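NAD-dependent L-serine dehydrogenase (Pseudomonas aeruginosa, PDB 3OBB) catalyses the NAD-dependent oxidation of L-serine and methyl-L-serine, with low activity toward beta-hydroxyisobutyrate, and is possibly involved in serine catabolism. Local coordinates at residues L23-F32 against L42-A53; T91-I99 against L116-S124. All blocks are in the same frame, centred on the assembly; numbering follows the deposited sequence.

Overall arrangement
Both contacts are parallel strand pairs within the same sheet of the NAD-binding Rossmann domain, and each closes a beta-alpha-beta unit, one around helix 36-44, the other around helix 101-112. The centres of contact 1 and contact 2 are about 18 Å apart, and the two do not touch. Contact 1 (23-32 with 42-53) sits at the sheet's border, where 48-49 is the outermost strand within the chain; it is partly buried, three backbone bonds long, and made of aliphatic side chains, one aromatic ring and a bridging water. Contact 2 (91-99 with 116-124) is buried in the middle of the sheet. Its four backbone bonds lead into a polar end beside the active-site Lys-173, whereas residues 23-32 of contact 1 belong to the NAD(+)-binding segment.

Contact 1: residues L23-F32 against L42-A53; sequences LKAGYLLNVF and LVAAGASAARSA
Leu-23 and Val-31 close over Leu-42 and Ala-47 where a Rossmann beta-alpha-beta unit returns to its sheet: strand 28-32 leads through helix 36-44 to the short parallel edge strand 48-49. Residues 23-32 belong to the NAD(+)-binding segment. Leu-23 reaches across with its CD1, which does most of the touching, 3.8 Å from CD1 of Leu-42 and equally close to CB of Ala-45; the same Leu-23 CD1 also comes 3.4 Å from Ala-45 O. Val-31 splits its two methyls: CG1 meets CB of Ala-47 at 3.9 Å, while CG2, held between the backbone N and the carbonyl carbon, lies against CB of Leu-42. Leu-11 touches both Val-31 and Leu-42. On the other face of the sheet Asn-30 and Ser-48 stand next to each other, Asn-30 ND2 3.7 Å from Ser-48 OG.

Three backbone bonds join the strands: Ser-48 N to Leu-29 O, Val-31 N to Ser-48 O and Ala-50 N to Val-31 O. Just before them, a water spans the pair, accepting from Leu-29 N and donating to Gly-46 O. Gly-26 and Gly-46, each just past a helix, have positive phi and form Schellman motifs, and the chain turns from there into each strand.

Beyond the last bond, Phe-32 swings its ring alongside residues 50-53, CG opposite the backbone N (chi1 -174°). Ala-50 O comes to the ring edge, 3.5 Å from CD2. Ser-52, the N-cap of the next helix, covers one face with its backbone: its CA makes a CH-pi contact 3.5 Å from the Phe-32 ring centroid, 15° off the normal.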
loop_
_atom_site.group_PDB
_atom_site.type_symbol
_atom_site.label_atom_id
_atom_site.label_comp_id
_atom_site.label_asym_id
_atom_site.label_seq_id
_atom_site.Cartn_x
_atom_site.Cartn_y
_atom_site.Cartn_z
ATOM N N LEU A 23 -20.614 37.906 13.474
ATOM C CA LEU A 23 -20.991 38.905 14.488
ATOM C C LEU A 23 -20.004 40.078 14.577
ATOM O O LEU A 23 -20.415 41.229 14.678
ATOM C CB LEU A 23 -21.077 38.258 15.871
ATOM C CG LEU A 23 -22.289 37.418 16.240
ATOM C CD1 LEU A 23 -22.151 36.882 17.661
ATOM C CD2 LEU A 23 -23.560 38.208 16.067
ATOM N N LYS A 24 -18.703 39.789 14.576
ATOM C CA LYS A 24 -17.712 40.847 14.712
ATOM C C LYS A 24 -17.739 41.746 13.475
ATOM O O LYS A 24 -17.502 42.950 13.574
ATOM C CB LYS A 24 -16.303 40.265 14.900
ATOM C CG LYS A 24 -16.039 39.516 16.218
ATOM C CD LYS A 24 -15.039 38.392 15.918
ATOM C CE LYS A 24 -13.838 38.314 16.871
ATOM N NZ LYS A 24 -14.191 38.278 18.330
ATOM N N ALA A 25 -18.013 41.138 12.316
ATOM C CA ALA A 25 -18.250 41.847 11.048
ATOM C C ALA A 25 -19.552 42.685 11.027
ATOM O O ALA A 25 -19.752 43.474 10.125
ATOM C CB ALA A 25 -18.246 40.872 9.905
ATOM N N GLY A 26 -20.441 42.495 11.995
ATOM C CA GLY A 26 -21.624 43.333 12.109
ATOM C C GLY A 26 -22.922 42.714 11.615
ATOM O O GLY A 26 -23.938 43.387 11.550
ATOM N N TYR A 27 -22.901 41.439 11.241
ATOM C CA TYR A 27 -24.152 40.770 10.886
ATOM C C TYR A 27 -24.991 40.449 12.117
ATOM O O TYR A 27 -24.461 40.344 13.232
ATOM C CB TYR A 27 -23.879 39.508 10.074
ATOM C CG TYR A 27 -23.210 39.826 8.769
ATOM C CD1 TYR A 27 -21.814 39.734 8.633
ATOM C CD2 TYR A 27 -23.959 40.255 7.670
ATOM C CE1 TYR A 27 -21.187 40.063 7.428
ATOM C CE2 TYR A 27 -23.339 40.563 6.463
ATOM C CZ TYR A 27 -21.965 40.472 6.357
ATOM O OH TYR A 27 -21.376 40.795 5.176
ATOM N N LEU A 28 -26.302 40.318 11.903
ATOM C CA LEU A 28 -27.227 39.814 12.919
ATOM C C LEU A 28 -27.379 38.314 12.712
ATOM O O LEU A 28 -27.685 37.859 11.594
ATOM C CB LEU A 28 -28.598 40.495 12.800
ATOM C CG LEU A 28 -28.579 42.012 12.649
ATOM C CD1 LEU A 28 -29.988 42.536 12.575
ATOM C CD2 LEU A 28 -27.840 42.648 13.809
ATOM N N LEU A 29 -27.170 37.538 13.771
ATOM C CA LEU A 29 -27.279 36.095 13.625
ATOM C C LEU A 29 -28.336 35.539 14.549
ATOM O O LEU A 29 -28.397 35.919 15.709
ATOM C CB LEU A 29 -25.941 35.388 13.921
ATOM C CG LEU A 29 -24.569 35.669 13.258
ATOM C CD1 LEU A 29 -23.813 34.356 13.155
ATOM C CD2 LEU A 29 -24.588 36.321 11.903
ATOM N N ASN A 30 -29.160 34.639 14.017
ATOM C CA ASN A 30 -29.895 33.674 14.832
ATOM C C ASN A 30 -29.132 32.380 14.742
ATOM O O ASN A 30 -28.810 31.937 13.646
ATOM C CB ASN A 30 -31.320 33.444 14.312
ATOM C CG ASN A 30 -32.061 34.726 14.065
ATOM O OD1 ASN A 30 -32.582 34.955 12.962
ATOM N ND2 ASN A 30 -32.097 35.596 15.071
ATOM N N VAL A 31 -28.845 31.763 15.883
ATOM C CA VAL A 31 -27.997 30.566 15.899
ATOM C C VAL A 31 -28.730 29.345 16.469
ATOM O O VAL A 31 -29.650 29.473 17.285
ATOM C CB VAL A 31 -26.643 30.811 16.635
ATOM C CG1 VAL A 31 -25.852 31.897 15.930
ATOM C CG2 VAL A 31 -26.824 31.164 18.144
ATOM N N PHE A 32 -28.340 28.162 16.005
ATOM C CA PHE A 32 -28.801 26.934 16.615
ATOM C C PHE A 32 -27.716 25.894 16.548
ATOM O O PHE A 32 -27.003 25.758 15.540
ATOM C CB PHE A 32 -30.125 26.390 16.005
ATOM C CG PHE A 32 -30.664 25.178 16.745
ATOM C CD1 PHE A 32 -30.465 23.885 16.239
ATOM C CD2 PHE A 32 -31.292 25.328 17.976
ATOM C CE1 PHE A 32 -30.935 22.759 16.937
ATOM C CE2 PHE A 32 -31.757 24.220 18.684
ATOM C CZ PHE A 32 -31.572 22.927 18.156
ATOM N N LEU A 42 -22.339 31.925 21.734
ATOM C CA LEU A 42 -22.696 32.832 20.661
ATOM C C LEU A 42 -23.642 33.895 21.151
ATOM O O LEU A 42 -23.509 35.026 20.750
ATOM C CB LEU A 42 -23.293 32.077 19.448
ATOM C CG LEU A 42 -22.365 31.786 18.260
ATOM C CD1 LEU A 42 -21.995 33.090 17.547
ATOM C CD2 LEU A 42 -21.102 31.022 18.706
ATOM N N VAL A 43 -24.583 33.534 22.016
ATOM C CA VAL A 43 -25.507 34.513 22.606
ATOM C C VAL A 43 -24.741 35.565 23.419
ATOM O O VAL A 43 -25.011 36.751 23.296
ATOM C CB VAL A 43 -26.665 33.859 23.454
ATOM C CG1 VAL A 43 -27.514 34.911 24.162
ATOM C CG2 VAL A 43 -27.570 33.028 22.589
ATOM N N ALA A 44 -23.767 35.144 24.225
ATOM C CA ALA A 44 -22.920 36.104 24.954
ATOM C C ALA A 44 -22.226 37.117 24.025
ATOM O O ALA A 44 -22.015 38.260 24.394
ATOM C CB ALA A 44 -21.895 35.372 25.845
ATOM N N ALA A 45 -21.885 36.703 22.815
ATOM C CA ALA A 45 -21.188 37.583 21.862
ATOM C C ALA A 45 -22.132 38.444 20.982
ATOM O O ALA A 45 -21.685 39.199 20.096
ATOM C CB ALA A 45 -20.277 36.768 21.011
ATOM N N GLY A 46 -23.434 38.317 21.215
ATOM C CA GLY A 46 -24.411 39.158 20.528
ATOM C C GLY A 46 -25.374 38.459 19.585
ATOM O O GLY A 46 -26.198 39.126 18.942
ATOM N N ALA A 47 -25.272 37.133 19.481
ATOM C CA ALA A 47 -26.241 36.367 18.689
ATOM C C ALA A 47 -27.593 36.272 19.421
ATOM O O ALA A 47 -27.657 36.446 20.644
ATOM C CB ALA A 47 -25.696 34.981 18.347
ATOM N N SER A 48 -28.667 36.057 18.665
ATOM C CA SER A 48 -29.929 35.605 19.246
ATOM C C SER A 48 -30.001 34.090 19.083
ATOM O O SER A 48 -29.499 33.539 18.086
ATOM C CB SER A 48 -31.160 36.272 18.589
ATOM O OG SER A 48 -30.822 37.506 17.968
ATOM N N ALA A 49 -30.590 33.421 20.070
ATOM C CA ALA A 49 -30.728 31.979 20.044
ATOM C C ALA A 49 -32.025 31.628 19.355
ATOM O O ALA A 49 -33.065 32.225 19.595
ATOM C CB ALA A 49 -30.702 31.393 21.447
ATOM N N ALA A 50 -31.959 30.650 18.475
ATOM C CA ALA A 50 -33.173 30.174 17.833
ATOM C C ALA A 50 -33.602 28.895 18.538
ATOM O O ALA A 50 -32.785 28.227 19.171
ATOM C CB ALA A 50 -32.912 29.931 16.364
ATOM N N ARG A 51 -34.876 28.568 18.419
ATOM C CA ARG A 51 -35.476 27.356 18.965
ATOM C C ARG A 51 -34.974 26.080 18.304
ATOM O O ARG A 51 -34.979 25.006 18.918
ATOM C CB ARG A 51 -36.971 27.408 18.701
ATOM C CG ARG A 51 -37.783 28.152 19.717
ATOM C CD ARG A 51 -39.042 28.685 19.052
ATOM N NE ARG A 51 -40.238 28.532 19.856
ATOM C CZ ARG A 51 -40.416 29.059 21.067
ATOM N NH1 ARG A 51 -39.429 29.743 21.642
ATOM N NH2 ARG A 51 -41.577 28.877 21.713
ATOM N N SER A 52 -34.617 26.192 17.029
ATOM C CA SER A 52 -34.192 25.053 16.237
ATOM C C SER A 52 -33.652 25.537 14.902
ATOM O O SER A 52 -33.624 26.744 14.631
ATOM C CB SER A 52 -35.359 24.084 16.008
ATOM O OG SER A 52 -36.408 24.739 15.328
ATOM N N ALA A 53 -33.231 24.583 14.074
ATOM C CA ALA A 53 -32.780 24.873 12.718
ATOM C C ALA A 53 -33.892 25.533 11.907
ATOM O O ALA A 53 -33.681 26.593 11.304
ATOM C CB ALA A 53 -32.294 23.603 12.038
HETATM O O HOH W 1 -27.164 39.012 16.270
#

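Contact 2: residues T91-I99 against L116-S124; sequences TLVLECSTI and LAMLDAPVS
Val-93 and selenomethionine Met-118 cross at a slant on one face of a parallel pair in the Rossmann sheet, strands 92-95 and 117-120, linked by helix 101-112. Met-118 leaves the strand with CG opposite its backbone N, then bends at its last torsion (chi3 -74°), which brings CE to 3.5 Å from CG1 of Val-93. On the other face Leu-94 and Leu-119 lie side by side, pointing the same way, CD1 to CD1 at 4.0 Å. Four backbone bonds run between the strands. The last, Ala-121 N to Glu-95 O, arrives 44° above the carbonyl plane, where the second strand begins to turn.

Glu-95 bends at chi2, and its OE1 takes the hydroxyl of Ser-97 on the syn lone pair at 2.9 Å; Ser-65 OG also bonds to OE1, and Ser-97 OG to Leu-67 N. Farther on, Thr-98 crosses Pro-122 at about a right angle. A water joins Cys-96 O, Thr-98 OG1 and Val-123 N, at 2.6 Å from Cys-96 O. Lys-173 NZ is held jointly by OG1 of Thr-98, an NAD(+)-binding residue, and by Val-123 O, consistent with the two segments together setting the position of this active-site lysine.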
loop_
_atom_site.group_PDB
_atom_site.type_symbol
_atom_site.label_atom_id
_atom_site.label_comp_id
_atom_site.label_asym_id
_atom_site.label_seq_id
_atom_site.Cartn_x
_atom_site.Cartn_y
_atom_site.Cartn_z
ATOM N N THR A 91 -33.524 33.574 -0.412
ATOM C CA THR A 91 -32.433 33.382 0.538
ATOM C C THR A 91 -31.274 32.557 -0.036
ATOM O O THR A 91 -31.478 31.569 -0.750
ATOM C CB THR A 91 -32.908 32.821 1.939
ATOM O OG1 THR A 91 -31.764 32.610 2.788
ATOM C CG2 THR A 91 -33.669 31.496 1.817
ATOM N N LEU A 92 -30.068 33.023 0.272
ATOM C CA LEU A 92 -28.778 32.386 -0.060
ATOM C C LEU A 92 -28.435 31.290 0.943
ATOM O O LEU A 92 -28.452 31.539 2.150
ATOM C CB LEU A 92 -27.692 33.443 0.093
ATOM C CG LEU A 92 -26.410 33.515 -0.710
ATOM C CD1 LEU A 92 -25.410 34.306 0.082
ATOM C CD2 LEU A 92 -25.855 32.155 -1.092
ATOM N N VAL A 93 -28.104 30.092 0.459
ATOM C CA VAL A 93 -27.663 29.021 1.350
ATOM C C VAL A 93 -26.174 28.735 1.144
ATOM O O VAL A 93 -25.739 28.507 0.024
ATOM C CB VAL A 93 -28.480 27.711 1.180
ATOM C CG1 VAL A 93 -28.078 26.697 2.259
ATOM C CG2 VAL A 93 -29.951 27.959 1.256
ATOM N N LEU A 94 -25.406 28.791 2.237
ATOM C CA LEU A 94 -23.984 28.414 2.252
ATOM C C LEU A 94 -23.794 27.146 3.089
ATOM O O LEU A 94 -23.820 27.210 4.310
ATOM C CB LEU A 94 -23.143 29.568 2.825
ATOM C CG LEU A 94 -22.749 30.787 1.947
ATOM C CD1 LEU A 94 -23.655 30.993 0.756
ATOM C CD2 LEU A 94 -22.577 32.105 2.715
ATOM N N GLU A 95 -23.642 25.997 2.437
ATOM C CA GLU A 95 -23.417 24.742 3.136
ATOM C C GLU A 95 -21.881 24.414 3.185
ATOM O O GLU A 95 -21.269 24.008 2.158
ATOM C CB GLU A 95 -24.237 23.617 2.496
ATOM C CG GLU A 95 -24.668 22.528 3.464
ATOM C CD GLU A 95 -23.522 22.062 4.392
ATOM O OE1 GLU A 95 -23.566 22.333 5.628
ATOM O OE2 GLU A 95 -22.581 21.432 3.866
ATOM N N CYS A 96 -21.306 24.586 4.385
ATOM C CA CYS A 96 -19.850 24.674 4.609
ATOM C C CYS A 96 -19.284 23.495 5.360
ATOM O O CYS A 96 -18.107 23.493 5.706
ATOM C CB CYS A 96 -19.472 25.924 5.407
ATOM S SG CYS A 96 -19.983 27.453 4.653
ATOM N N SER A 97 -20.123 22.494 5.601
ATOM C CA SER A 97 -19.652 21.238 6.145
ATOM C C SER A 97 -18.821 20.540 5.095
ATOM O O SER A 97 -18.884 20.866 3.906
ATOM C CB SER A 97 -20.840 20.344 6.498
ATOM O OG SER A 97 -21.674 21.013 7.418
ATOM N N THR A 98 -18.070 19.547 5.534
ATOM C CA THR A 98 -17.399 18.671 4.604
ATOM C C THR A 98 -18.201 17.396 4.494
ATOM O O THR A 98 -18.355 16.652 5.484
ATOM C CB THR A 98 -15.949 18.387 5.053
ATOM O OG1 THR A 98 -15.228 19.626 5.048
ATOM C CG2 THR A 98 -15.271 17.411 4.097
ATOM N N ILE A 99 -18.708 17.162 3.284
ATOM C CA ILE A 99 -19.574 16.035 3.010
ATOM C C ILE A 99 -19.220 15.502 1.634
ATOM O O ILE A 99 -18.587 16.200 0.850
ATOM C CB ILE A 99 -21.076 16.445 3.086
ATOM C CG1 ILE A 99 -21.448 17.416 1.949
ATOM C CG2 ILE A 99 -21.387 17.050 4.458
ATOM C CD1 ILE A 99 -22.942 17.838 1.930
ATOM N N LEU A 116 -33.685 28.160 -4.868
ATOM C CA LEU A 116 -32.680 28.743 -3.967
ATOM C C LEU A 116 -31.281 28.802 -4.557
ATOM O O LEU A 116 -30.858 27.882 -5.236
ATOM C CB LEU A 116 -32.661 28.013 -2.630
ATOM C CG LEU A 116 -33.946 28.002 -1.793
ATOM C CD1 LEU A 116 -33.746 27.012 -0.666
ATOM C CD2 LEU A 116 -34.326 29.379 -1.255
ATOM N N ALA A 117 -30.576 29.898 -4.291
ATOM C CA ALA A 117 -29.145 29.996 -4.572
ATOM C C ALA A 117 -28.339 29.332 -3.456
ATOM O O ALA A 117 -28.315 29.832 -2.322
ATOM C CB ALA A 117 -28.741 31.440 -4.722
HETATM N N MSE A 118 -27.689 28.211 -3.785
HETATM C CA MSE A 118 -26.865 27.460 -2.845
HETATM C C MSE A 118 -25.419 27.301 -3.312
HETATM O O MSE A 118 -25.151 27.126 -4.498
HETATM C CB MSE A 118 -27.464 26.077 -2.562
HETATM C CG MSE A 118 -26.500 25.153 -1.783
HETATM SE SE MSE A 118 -27.261 23.416 -1.357
HETATM C CE MSE A 118 -28.459 23.959 0.051
ATOM N N LEU A 119 -24.497 27.377 -2.360
ATOM C CA LEU A 119 -23.092 27.061 -2.585
ATOM C C LEU A 119 -22.666 25.950 -1.629
ATOM O O LEU A 119 -23.112 25.908 -0.471
ATOM C CB LEU A 119 -22.228 28.300 -2.326
ATOM C CG LEU A 119 -22.453 29.544 -3.174
ATOM C CD1 LEU A 119 -21.572 30.658 -2.653
ATOM C CD2 LEU A 119 -22.198 29.257 -4.672
ATOM N N ASP A 120 -21.817 25.047 -2.103
ATOM C CA ASP A 120 -21.026 24.219 -1.188
ATOM C C ASP A 120 -19.692 24.943 -0.992
ATOM O O ASP A 120 -18.992 25.257 -1.949
ATOM C CB ASP A 120 -20.875 22.746 -1.658
ATOM C CG ASP A 120 -20.288 22.609 -3.078
ATOM O OD1 ASP A 120 -20.985 22.826 -4.091
ATOM O OD2 ASP A 120 -19.117 22.235 -3.188
ATOM N N ALA A 121 -19.369 25.256 0.248
ATOM C CA ALA A 121 -18.195 26.035 0.529
ATOM C C ALA A 121 -17.473 25.503 1.779
ATOM O O ALA A 121 -17.364 26.218 2.807
ATOM C CB ALA A 121 -18.551 27.507 0.673
ATOM N N PRO A 122 -17.003 24.245 1.701
ATOM C CA PRO A 122 -16.221 23.616 2.751
ATOM C C PRO A 122 -14.969 24.397 2.963
ATOM O O PRO A 122 -14.481 25.126 2.069
ATOM C CB PRO A 122 -15.842 22.266 2.154
ATOM C CG PRO A 122 -15.949 22.513 0.641
ATOM C CD PRO A 122 -17.177 23.322 0.570
ATOM N N VAL A 123 -14.405 24.184 4.125
ATOM C CA VAL A 123 -13.463 25.117 4.628
ATOM C C VAL A 123 -12.178 24.379 4.995
ATOM O O VAL A 123 -12.192 23.165 5.293
ATOM C CB VAL A 123 -14.182 25.917 5.751
ATOM C CG1 VAL A 123 -13.995 25.290 7.080
ATOM C CG2 VAL A 123 -13.789 27.352 5.714
ATOM N N SER A 124 -11.059 25.098 4.918
ATOM C CA SER A 124 -9.750 24.525 5.205
ATOM C C SER A 124 -8.969 25.560 6.037
ATOM O O SER A 124 -9.078 26.763 5.812
ATOM C CB SER A 124 -9.090 24.180 3.858
ATOM O OG SER A 124 -7.724 23.927 3.967
HETATM O O HOH W 2 -15.897 22.064 5.753
#